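Local coordinates for putative endonuclease/exonuclease/phosphatase family protein (Bacteroides vulgatus ATCC 8482, PDB 3G6S) that probably hydrolyses phosphodiester bonds in nucleic acids, as a putative nuclease of the endonuclease/exonuclease/phosphatase family, at residues P60-I65 with F82-K87. Numbering follows the deposited sequence.
Sequences PEYDGI and FYRKDK
Arg84 lays its aliphatic CD over one face of the Tyr62 ring, 3.8 Å from the centroid, where strand 62-65, outermost in one of the two sheets of this DNase I-like fold, runs antiparallel to strand 81-84. Bends at chi2 and chi3 (-69° and -60°) bring CD over the ring; arginine suits the place because its apolar methylenes can pack on the ring while the charged group reaches past it. Arg84 NH2 forms a long salt bridge to Glu61 OE2, 3.5 Å away, the carboxylate and guanidinium planes being 71° apart, and a closer one to Asp86 OD2 at 3.0 Å. Tyr62 suits a buried place that ends at a backbone carbonyl, since its OH is hydrogen-bonded to Leu39 O; a leucine here would probably leave that carbonyl without its hydroxyl partner and Arg84 CD without an aromatic face. Farther along, Gly64 CA sits over the centre of the Phe82 ring, and its lack of a CB lets the backbone lie this close. On the sheet face of Asp63 and Tyr83, the tyrosine ring takes Asp63 CB over one face, while Ile65 CD1 approaches Tyr83 CE1 to 3.5 Å, the isoleucine and tyrosine side chains crossing nearly at right angles. Between the strands, Tyr83 N donates to Asp63 O at 3.2 Å, while Lys85 N donates to Glu61 O at 3.1 Å.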
ATOM      1  N   PRO A  60     -10.612   4.298 -15.409  1.00 41.48           N
ATOM      2  CA  PRO A  60     -10.058   4.898 -16.624  1.00 37.74           C
ATOM      3  C   PRO A  60      -9.244   6.176 -16.404  1.00 41.68           C
ATOM      4  O   PRO A  60      -8.329   6.470 -17.179  1.00 38.51           O
ATOM      5  CB  PRO A  60     -11.297   5.128 -17.480  1.00 29.22           C
ATOM      6  CG  PRO A  60     -12.360   5.377 -16.475  1.00 30.18           C
ATOM      7  CD  PRO A  60     -12.086   4.303 -15.449  1.00 40.61           C
ATOM      8  N   GLU A  61      -9.574   6.931 -15.358  1.00 36.70           N
ATOM      9  CA  GLU A  61      -8.864   8.176 -15.069  1.00 30.54           C
ATOM     10  C   GLU A  61      -7.558   7.974 -14.322  1.00 29.40           C
ATOM     11  O   GLU A  61      -6.872   8.939 -13.966  1.00 26.99           O
ATOM     12  CB  GLU A  61      -9.749   9.112 -14.265  1.00 33.16           C
ATOM     13  CG  GLU A  61     -10.452  10.145 -15.107  1.00 50.81           C
ATOM     14  CD  GLU A  61     -11.320  11.052 -14.266  1.00 66.80           C
ATOM     15  OE1 GLU A  61     -12.335  10.567 -13.715  1.00 72.99           O
ATOM     16  OE2 GLU A  61     -10.979  12.250 -14.144  1.00 77.06           O
ATOM     17  N   TYR A  62      -7.210   6.714 -14.104  1.00 23.34           N
ATOM     18  CA  TYR A  62      -5.997   6.363 -13.391  1.00 22.81           C
ATOM     19  C   TYR A  62      -5.041   5.560 -14.251  1.00 23.15           C
ATOM     20  O   TYR A  62      -5.272   5.339 -15.438  1.00 25.12           O
ATOM     21  CB  TYR A  62      -6.341   5.531 -12.157  1.00 21.90           C
ATOM     22  CG  TYR A  62      -7.088   6.265 -11.077  1.00 19.49           C
ATOM     23  CD1 TYR A  62      -8.410   6.661 -11.263  1.00 10.31           C
ATOM     24  CD2 TYR A  62      -6.472   6.544  -9.850  1.00 23.95           C
ATOM     25  CE1 TYR A  62      -9.109   7.320 -10.260  1.00 24.39           C
ATOM     26  CE2 TYR A  62      -7.156   7.198  -8.830  1.00 24.38           C
ATOM     27  CZ  TYR A  62      -8.478   7.584  -9.040  1.00 30.24           C
ATOM     28  OH  TYR A  62      -9.171   8.218  -8.033  1.00 31.12           O
ATOM     29  N   ASP A  63      -3.962   5.113 -13.625  1.00 29.90           N
ATOM     30  CA  ASP A  63      -2.966   4.312 -14.305  1.00 30.33           C
ATOM     31  C   ASP A  63      -2.268   3.452 -13.263  1.00 33.25           C
ATOM     32  O   ASP A  63      -2.098   3.875 -12.122  1.00 31.82           O
ATOM     33  CB  ASP A  63      -1.966   5.219 -15.013  1.00 38.77           C
ATOM     34  CG  ASP A  63      -1.619   4.721 -16.393  1.00 57.93           C
ATOM     35  OD1 ASP A  63      -1.002   3.632 -16.490  1.00 64.28           O
ATOM     36  OD2 ASP A  63      -1.977   5.415 -17.374  1.00 53.74           O
ATOM     37  N   GLY A  64      -1.871   2.244 -13.651  1.00 37.13           N
ATOM     38  CA  GLY A  64      -1.218   1.356 -12.710  1.00 32.53           C
ATOM     39  C   GLY A  64       0.272   1.186 -12.928  1.00 37.79           C
ATOM     40  O   GLY A  64       0.777   1.407 -14.024  1.00 34.34           O
ATOM     41  N   ILE A  65       0.975   0.789 -11.871  1.00 33.69           N
ATOM     42  CA  ILE A  65       2.411   0.580 -11.944  1.00 38.76           C
ATOM     43  C   ILE A  65       2.801  -0.677 -11.179  1.00 32.69           C
ATOM     44  O   ILE A  65       2.408  -0.850 -10.030  1.00 39.37           O
ATOM     45  CB  ILE A  65       3.178   1.769 -11.334  1.00 37.57           C
ATOM     46  CG1 ILE A  65       2.852   3.054 -12.095  1.00 52.42           C
ATOM     47  CG2 ILE A  65       4.673   1.493 -11.375  1.00 50.51           C
ATOM     48  CD1 ILE A  65       3.538   4.298 -11.534  1.00 55.63           C
ATOM     49  N   PHE A  82      -1.758   3.019  -8.119  1.00 23.60           N
ATOM     50  CA  PHE A  82      -2.644   3.657  -9.084  1.00 26.52           C
ATOM     51  C   PHE A  82      -2.692   5.143  -8.777  1.00 24.82           C
ATOM     52  O   PHE A  82      -2.757   5.541  -7.615  1.00 30.15           O
ATOM     53  CB  PHE A  82      -4.048   3.047  -9.033  1.00 23.45           C
ATOM     54  CG  PHE A  82      -4.148   1.720  -9.726  1.00 28.19           C
ATOM     55  CD1 PHE A  82      -3.596   0.580  -9.154  1.00 36.06           C
ATOM     56  CD2 PHE A  82      -4.753   1.616 -10.978  1.00 36.67           C
ATOM     57  CE1 PHE A  82      -3.643  -0.653  -9.817  1.00 38.55           C
ATOM     58  CE2 PHE A  82      -4.806   0.384 -11.655  1.00 37.96           C
ATOM     59  CZ  PHE A  82      -4.247  -0.749 -11.070  1.00 30.09           C
ATOM     60  N   TYR A  83      -2.643   5.960  -9.820  1.00 23.20           N
ATOM     61  CA  TYR A  83      -2.656   7.402  -9.644  1.00 23.82           C
ATOM     62  C   TYR A  83      -3.458   8.106 -10.737  1.00 32.39           C
ATOM     63  O   TYR A  83      -3.717   7.534 -11.807  1.00 27.91           O
ATOM     64  CB  TYR A  83      -1.229   7.925  -9.671  1.00 21.68           C
ATOM     65  CG  TYR A  83      -0.510   7.626 -10.963  1.00 26.03           C
ATOM     66  CD1 TYR A  83       0.072   6.373 -11.196  1.00 22.07           C
ATOM     67  CD2 TYR A  83      -0.424   8.596 -11.969  1.00 27.70           C
ATOM     68  CE1 TYR A  83       0.723   6.104 -12.405  1.00 23.74           C
ATOM     69  CE2 TYR A  83       0.221   8.328 -13.172  1.00 23.96           C
ATOM     70  CZ  TYR A  83       0.793   7.089 -13.383  1.00 25.28           C
ATOM     71  OH  TYR A  83       1.448   6.847 -14.577  1.00 28.37           O
ATOM     72  N   ARG A  84      -3.843   9.350 -10.462  1.00 25.91           N
ATOM     73  CA  ARG A  84      -4.589  10.167 -11.420  1.00 34.15           C
ATOM     74  C   ARG A  84      -3.667  10.572 -12.579  1.00 35.23           C
ATOM     75  O   ARG A  84      -2.717  11.325 -12.381  1.00 33.72           O
ATOM     76  CB  ARG A  84      -5.118  11.424 -10.727  1.00 31.72           C
ATOM     77  CG  ARG A  84      -6.172  11.153  -9.682  1.00 36.95           C
ATOM     78  CD  ARG A  84      -7.449  10.670 -10.327  1.00 45.05           C
ATOM     79  NE  ARG A  84      -7.980  11.661 -11.251  1.00 49.39           N
ATOM     80  CZ  ARG A  84      -8.405  12.862 -10.882  1.00 56.33           C
ATOM     81  NH1 ARG A  84      -8.365  13.214  -9.602  1.00 51.49           N
ATOM     82  NH2 ARG A  84      -8.856  13.714 -11.795  1.00 59.10           N
ATOM     83  N   LYS A  85      -3.955  10.077 -13.782  1.00 38.70           N
ATOM     84  CA  LYS A  85      -3.150  10.376 -14.973  1.00 36.40           C
ATOM     85  C   LYS A  85      -2.955  11.873 -15.190  1.00 37.55           C
ATOM     86  O   LYS A  85      -1.856  12.324 -15.509  1.00 38.34           O
ATOM     87  CB  LYS A  85      -3.819   9.799 -16.224  1.00 38.39           C
ATOM     88  CG  LYS A  85      -4.340   8.389 -16.052  1.00 48.12           C
ATOM     89  CD  LYS A  85      -5.202   7.935 -17.228  1.00 38.03           C
ATOM     90  CE  LYS A  85      -4.364   7.553 -18.435  1.00 47.85           C
ATOM     91  NZ  LYS A  85      -5.182   6.876 -19.482  1.00 53.66           N
ATOM     92  N   ASP A  86      -4.036  12.628 -15.010  1.00 37.50           N
ATOM     93  CA  ASP A  86      -4.036  14.070 -15.209  1.00 38.93           C
ATOM     94  C   ASP A  86      -3.432  14.883 -14.067  1.00 41.72           C
ATOM     95  O   ASP A  86      -3.062  16.039 -14.259  1.00 48.14           O
ATOM     96  CB  ASP A  86      -5.466  14.554 -15.496  1.00 39.49           C
ATOM     97  CG  ASP A  86      -6.452  14.169 -14.399  1.00 57.81           C
ATOM     98  OD1 ASP A  86      -6.684  12.951 -14.181  1.00 62.90           O
ATOM     99  OD2 ASP A  86      -7.004  15.090 -13.747  1.00 58.22           O
ATOM    100  N   LYS A  87      -3.327  14.296 -12.881  1.00 37.39           N
ATOM    101  CA  LYS A  87      -2.760  15.021 -11.749  1.00 27.58           C
ATOM    102  C   LYS A  87      -1.267  14.825 -11.545  1.00 23.97           C
ATOM    103  O   LYS A  87      -0.553  15.780 -11.249  1.00 22.63           O
ATOM    104  CB  LYS A  87      -3.465  14.636 -10.451  1.00 29.21           C
ATOM    105  CG  LYS A  87      -4.719  15.413 -10.134  1.00 30.38           C
ATOM    106  CD  LYS A  87      -4.887  15.423  -8.626  1.00 37.84           C
ATOM    107  CE  LYS A  87      -6.161  16.093  -8.179  1.00 40.88           C
ATOM    108  NZ  LYS A  87      -6.195  16.142  -6.691  1.00 50.44           N
TER